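Local coordinates for protein putative malic enzyme ((S)-malate:NAD+ oxidoreductase (decarboxylating)) (Streptococcus pyogenes, PDB 2A9F) that probably catalyses the NAD-dependent oxidative decarboxylation of (S)-malate, using a divalent metal ion such as magnesium or manganese, at residues A273-A287 with I295-G309. Numbering follows the deposited sequence.
Sequences AEWISKMAARPVIFA and IYPDEALEAGAYIVG
Ile-276 packs its CD1 against two alanine methyls, 3.5 Å from Ala-303 CB and 3.6 Å from Ala-300 CB, and Ile-295 CD1 touches the same methyl of Ile-276. Its other branch, CG2, stands anti to the backbone N and packs on the chain at Gly-304 and Ala-305. Helix 273-277 thus lies against helix 297-301 and the turn after it, where Gly-304, at positive phi, closes a Schellman motif. Ile-285 continues this apolar layer from strand 284-287, placing CD1 4.1 Å from Ala-305 CB.

On the other side of the sheet, Val-284 and Ile-307 stand as neighbours on the same face, CG1 of Val-284 3.8 Å from CB of Ile-307; helix 162-180 packs over both. Next along, the Phe-286 ring meets CA of Gly-309 obliquely. The parallel strands are tied by Gly-309 N to Ile-285 O at 2.9 Å and by a weak bond from Ala-287 N to Gly-309 O. Nearer the start of the strands, Pro-283 O takes Tyr-306 N at 2.9 Å and, weakly, Ile-307 N.

At the outer edge the Arg-282 chain bends at chi2 and chi3, which lays its guanidinium flat on the Tyr-306 ring, planes 10° apart and centres 4.3 Å apart. The charge sits off-centre, over the CE1 side, and Leu-182 touches both residues.

Strand 284-287, helix 297-301 and strand 307-310 form a beta-alpha-beta unit of the NAD-binding domain. The chemistry of the contact implies cohesion from buried aliphatic packing and backbone bonds, with the Arg-282/Tyr-306 stack and its off-centre cation-pi contact at the polar edge.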
loop_
_atom_site.group_PDB
_atom_site.type_symbol
_atom_site.label_atom_id
_atom_site.label_comp_id
_atom_site.label_asym_id
_atom_site.label_seq_id
_atom_site.Cartn_x
_atom_site.Cartn_y
_atom_site.Cartn_z
ATOM N N ALA A 273 -39.392 6.658 24.966
ATOM C CA ALA A 273 -39.844 8.039 25.130
ATOM C C ALA A 273 -40.262 8.492 26.532
ATOM O O ALA A 273 -39.718 9.461 27.052
ATOM C CB ALA A 273 -40.971 8.310 24.150
ATOM N N GLU A 274 -41.226 7.799 27.137
ATOM C CA GLU A 274 -41.732 8.161 28.467
ATOM C C GLU A 274 -40.657 8.687 29.410
ATOM O O GLU A 274 -40.842 9.706 30.074
ATOM C CB GLU A 274 -42.411 6.965 29.146
ATOM C CG GLU A 274 -43.332 6.152 28.257
ATOM C CD GLU A 274 -42.564 5.219 27.339
ATOM O OE1 GLU A 274 -41.759 4.414 27.866
ATOM O OE2 GLU A 274 -42.763 5.285 26.102
ATOM N N TRP A 275 -39.534 7.981 29.466
ATOM C CA TRP A 275 -38.436 8.350 30.345
ATOM C C TRP A 275 -37.951 9.774 30.121
ATOM O O TRP A 275 -37.787 10.530 31.074
ATOM C CB TRP A 275 -37.269 7.372 30.169
ATOM C CG TRP A 275 -37.647 5.931 30.390
ATOM C CD1 TRP A 275 -38.640 5.455 31.201
ATOM C CD2 TRP A 275 -36.996 4.779 29.841
ATOM N NE1 TRP A 275 -38.647 4.083 31.193
ATOM C CE2 TRP A 275 -37.648 3.639 30.368
ATOM C CE3 TRP A 275 -35.922 4.597 28.959
ATOM C CZ2 TRP A 275 -37.264 2.334 30.040
ATOM C CZ3 TRP A 275 -35.540 3.295 28.634
ATOM C CH2 TRP A 275 -36.214 2.181 29.176
ATOM N N ILE A 276 -37.732 10.136 28.859
ATOM C CA ILE A 276 -37.250 11.471 28.509
ATOM C C ILE A 276 -37.897 12.519 29.397
ATOM O O ILE A 276 -37.237 13.433 29.895
ATOM C CB ILE A 276 -37.544 11.793 27.027
ATOM C CG1 ILE A 276 -36.755 10.830 26.133
ATOM C CG2 ILE A 276 -37.177 13.241 26.717
ATOM C CD1 ILE A 276 -37.048 10.960 24.656
ATOM N N SER A 277 -39.197 12.357 29.605
ATOM C CA SER A 277 -39.968 13.265 30.436
ATOM C C SER A 277 -39.260 13.499 31.769
ATOM O O SER A 277 -39.155 14.632 32.224
ATOM C CB SER A 277 -41.360 12.671 30.679
ATOM O OG SER A 277 -41.919 12.173 29.470
ATOM N N LYS A 278 -38.766 12.424 32.379
ATOM C CA LYS A 278 -38.082 12.504 33.673
ATOM C C LYS A 278 -36.613 12.935 33.649
ATOM O O LYS A 278 -35.960 12.953 34.693
ATOM C CB LYS A 278 -38.188 11.163 34.419
ATOM C CG LYS A 278 -39.568 10.847 35.029
ATOM C CD LYS A 278 -40.351 9.839 34.184
ATOM C CE LYS A 278 -41.611 9.341 34.899
ATOM N NZ LYS A 278 -42.626 10.418 35.108
ATOM N N MET A 279 -36.084 13.263 32.471
ATOM C CA MET A 279 -34.690 13.713 32.368
ATOM C C MET A 279 -34.598 15.162 32.842
ATOM O O MET A 279 -35.606 15.761 33.203
ATOM C CB MET A 279 -34.188 13.626 30.926
ATOM C CG MET A 279 -33.956 12.211 30.396
ATOM S SD MET A 279 -33.184 12.219 28.749
ATOM C CE MET A 279 -31.573 12.822 29.149
ATOM N N ALA A 280 -33.394 15.725 32.842
ATOM C CA ALA A 280 -33.212 17.105 33.268
ATOM C C ALA A 280 -34.049 18.055 32.396
ATOM O O ALA A 280 -34.866 17.603 31.585
ATOM C CB ALA A 280 -31.734 17.483 33.223
ATOM N N ALA A 281 -33.838 19.363 32.563
ATOM C CA ALA A 281 -34.600 20.392 31.849
ATOM C C ALA A 281 -34.510 20.366 30.330
ATOM O O ALA A 281 -35.524 20.162 29.656
ATOM C CB ALA A 281 -34.209 21.763 32.363
ATOM N N ARG A 282 -33.311 20.609 29.794
ATOM C CA ARG A 282 -33.076 20.594 28.339
ATOM C C ARG A 282 -32.282 19.315 28.041
ATOM O O ARG A 282 -31.052 19.329 27.915
ATOM C CB ARG A 282 -32.259 21.822 27.913
ATOM C CG ARG A 282 -32.694 23.129 28.568
ATOM C CD ARG A 282 -33.816 23.846 27.829
ATOM N NE ARG A 282 -33.325 25.051 27.163
ATOM C CZ ARG A 282 -34.108 25.982 26.627
ATOM N NH1 ARG A 282 -35.427 25.848 26.682
ATOM N NH2 ARG A 282 -33.572 27.042 26.033
ATOM N N PRO A 283 -32.988 18.186 27.934
ATOM C CA PRO A 283 -32.366 16.890 27.667
ATOM C C PRO A 283 -31.791 16.677 26.266
ATOM O O PRO A 283 -32.517 16.687 25.273
ATOM C CB PRO A 283 -33.491 15.913 27.987
ATOM C CG PRO A 283 -34.697 16.657 27.526
ATOM C CD PRO A 283 -34.451 18.048 28.054
ATOM N N VAL A 284 -30.479 16.492 26.200
ATOM C CA VAL A 284 -29.809 16.227 24.936
ATOM C C VAL A 284 -29.832 14.703 24.816
ATOM O O VAL A 284 -29.977 14.011 25.822
ATOM C CB VAL A 284 -28.345 16.735 24.949
ATOM C CG1 VAL A 284 -27.683 16.463 23.614
ATOM C CG2 VAL A 284 -28.314 18.217 25.252
ATOM N N ILE A 285 -29.699 14.189 23.597
ATOM C CA ILE A 285 -29.729 12.750 23.354
ATOM C C ILE A 285 -28.914 12.360 22.124
ATOM O O ILE A 285 -29.112 12.909 21.042
ATOM C CB ILE A 285 -31.185 12.274 23.150
ATOM C CG1 ILE A 285 -31.920 12.265 24.496
ATOM C CG2 ILE A 285 -31.204 10.905 22.471
ATOM C CD1 ILE A 285 -33.368 11.838 24.404
ATOM N N PHE A 286 -28.004 11.408 22.285
ATOM C CA PHE A 286 -27.187 10.957 21.161
ATOM C C PHE A 286 -27.337 9.466 20.943
ATOM O O PHE A 286 -26.592 8.672 21.493
ATOM C CB PHE A 286 -25.721 11.328 21.390
ATOM C CG PHE A 286 -25.465 12.795 21.280
ATOM C CD1 PHE A 286 -25.571 13.437 20.054
ATOM C CD2 PHE A 286 -25.207 13.557 22.410
ATOM C CE1 PHE A 286 -25.430 14.819 19.958
ATOM C CE2 PHE A 286 -25.065 14.942 22.323
ATOM C CZ PHE A 286 -25.178 15.575 21.099
ATOM N N ALA A 287 -28.328 9.092 20.147
ATOM C CA ALA A 287 -28.575 7.691 19.865
ATOM C C ALA A 287 -27.712 7.303 18.679
ATOM O O ALA A 287 -28.140 7.410 17.530
ATOM C CB ALA A 287 -30.033 7.481 19.551
ATOM N N ILE A 295 -33.323 5.533 19.708
ATOM C CA ILE A 295 -34.628 6.186 19.633
ATOM C C ILE A 295 -34.627 7.230 18.524
ATOM O O ILE A 295 -33.808 8.148 18.528
ATOM C CB ILE A 295 -35.028 6.858 20.972
ATOM C CG1 ILE A 295 -36.481 7.324 20.892
ATOM C CG2 ILE A 295 -34.107 8.021 21.285
ATOM C CD1 ILE A 295 -37.036 7.848 22.193
ATOM N N TYR A 296 -35.539 7.082 17.567
ATOM C CA TYR A 296 -35.614 8.022 16.456
ATOM C C TYR A 296 -35.815 9.450 16.957
ATOM O O TYR A 296 -36.664 9.706 17.808
ATOM C CB TYR A 296 -36.738 7.627 15.490
ATOM C CG TYR A 296 -36.511 6.285 14.833
ATOM C CD1 TYR A 296 -36.857 5.100 15.481
ATOM C CD2 TYR A 296 -35.895 6.197 13.588
ATOM C CE1 TYR A 296 -36.589 3.859 14.902
ATOM C CE2 TYR A 296 -35.621 4.967 13.003
ATOM C CZ TYR A 296 -35.966 3.804 13.662
ATOM O OH TYR A 296 -35.671 2.585 13.092
ATOM N N PRO A 297 -35.022 10.399 16.430
ATOM C CA PRO A 297 -35.027 11.830 16.760
ATOM C C PRO A 297 -36.387 12.501 16.924
ATOM O O PRO A 297 -36.609 13.237 17.889
ATOM C CB PRO A 297 -34.218 12.438 15.624
ATOM C CG PRO A 297 -33.205 11.381 15.366
ATOM C CD PRO A 297 -34.027 10.116 15.378
ATOM N N ASP A 298 -37.287 12.263 15.975
ATOM C CA ASP A 298 -38.623 12.846 16.024
ATOM C C ASP A 298 -39.384 12.200 17.177
ATOM O O ASP A 298 -40.036 12.879 17.971
ATOM C CB ASP A 298 -39.351 12.602 14.695
ATOM C CG ASP A 298 -39.693 11.133 14.467
ATOM O OD1 ASP A 298 -38.802 10.272 14.639
ATOM O OD2 ASP A 298 -40.857 10.844 14.110
ATOM N N GLU A 299 -39.274 10.880 17.262
ATOM C CA GLU A 299 -39.931 10.106 18.304
ATOM C C GLU A 299 -39.454 10.498 19.704
ATOM O O GLU A 299 -40.093 10.170 20.699
ATOM C CB GLU A 299 -39.687 8.608 18.062
ATOM C CG GLU A 299 -40.261 7.699 19.141
ATOM C CD GLU A 299 -41.693 8.069 19.511
ATOM O OE1 GLU A 299 -42.567 8.050 18.614
ATOM O OE2 GLU A 299 -41.943 8.384 20.696
ATOM N N ALA A 300 -38.335 11.211 19.778
ATOM C CA ALA A 300 -37.782 11.625 21.063
ATOM C C ALA A 300 -37.913 13.126 21.304
ATOM O O ALA A 300 -37.590 13.626 22.385
ATOM C CB ALA A 300 -36.318 11.203 21.156
ATOM N N LEU A 301 -38.380 13.851 20.296
ATOM C CA LEU A 301 -38.562 15.291 20.439
ATOM C C LEU A 301 -39.931 15.594 21.043
ATOM O O LEU A 301 -40.077 16.531 21.839
ATOM C CB LEU A 301 -38.432 15.987 19.085
ATOM C CG LEU A 301 -37.018 16.305 18.604
ATOM C CD1 LEU A 301 -37.107 17.068 17.288
ATOM C CD2 LEU A 301 -36.284 17.138 19.654
ATOM N N GLU A 302 -40.925 14.794 20.657
ATOM C CA GLU A 302 -42.280 14.960 21.157
ATOM C C GLU A 302 -42.353 14.541 22.614
ATOM O O GLU A 302 -43.345 14.811 23.295
ATOM C CB GLU A 302 -43.266 14.126 20.337
ATOM C CG GLU A 302 -42.780 12.734 20.024
ATOM C CD GLU A 302 -43.882 11.689 20.129
ATOM O OE1 GLU A 302 -45.004 11.945 19.625
ATOM O OE2 GLU A 302 -43.618 10.607 20.706
ATOM N N ALA A 303 -41.302 13.877 23.084
ATOM C CA ALA A 303 -41.231 13.423 24.468
ATOM C C ALA A 303 -40.783 14.575 25.356
ATOM O O ALA A 303 -41.186 14.672 26.512
ATOM C CB ALA A 303 -40.259 12.251 24.590
ATOM N N GLY A 304 -39.951 15.456 24.815
ATOM C CA GLY A 304 -39.493 16.587 25.599
ATOM C C GLY A 304 -38.009 16.874 25.498
ATOM O O GLY A 304 -37.476 17.679 26.265
ATOM N N ALA A 305 -37.338 16.227 24.551
ATOM C CA ALA A 305 -35.906 16.426 24.367
ATOM C C ALA A 305 -35.629 17.781 23.734
ATOM O O ALA A 305 -36.424 18.269 22.932
ATOM C CB ALA A 305 -35.334 15.318 23.498
ATOM N N TYR A 306 -34.502 18.386 24.099
ATOM C CA TYR A 306 -34.121 19.684 23.551
ATOM C C TYR A 306 -33.177 19.533 22.355
ATOM O O TYR A 306 -33.149 20.376 21.452
ATOM C CB TYR A 306 -33.443 20.530 24.625
ATOM C CG TYR A 306 -33.019 21.894 24.136
ATOM C CD1 TYR A 306 -33.967 22.856 23.785
ATOM C CD2 TYR A 306 -31.672 22.228 24.036
ATOM C CE1 TYR A 306 -33.587 24.122 23.350
ATOM C CE2 TYR A 306 -31.276 23.491 23.603
ATOM C CZ TYR A 306 -32.239 24.436 23.261
ATOM O OH TYR A 306 -31.849 25.691 22.837
ATOM N N ILE A 307 -32.392 18.460 22.369
ATOM C CA ILE A 307 -31.449 18.184 21.293
ATOM C C ILE A 307 -31.400 16.689 21.012
ATOM O O ILE A 307 -31.443 15.870 21.930
ATOM C CB ILE A 307 -30.028 18.667 21.644
ATOM C CG1 ILE A 307 -30.027 20.181 21.884
ATOM C CG2 ILE A 307 -29.078 18.315 20.519
ATOM C CD1 ILE A 307 -28.646 20.775 22.180
ATOM N N VAL A 308 -31.332 16.344 19.731
ATOM C CA VAL A 308 -31.263 14.952 19.317
ATOM C C VAL A 308 -30.288 14.776 18.168
ATOM O O VAL A 308 -30.321 15.508 17.185
ATOM C CB VAL A 308 -32.613 14.421 18.852
ATOM C CG1 VAL A 308 -32.462 12.980 18.420
ATOM C CG2 VAL A 308 -33.626 14.533 19.964
ATOM N N GLY A 309 -29.416 13.790 18.304
ATOM C CA GLY A 309 -28.446 13.528 17.268
ATOM C C GLY A 309 -28.337 12.042 17.067
ATOM O O GLY A 309 -28.506 11.274 18.004
#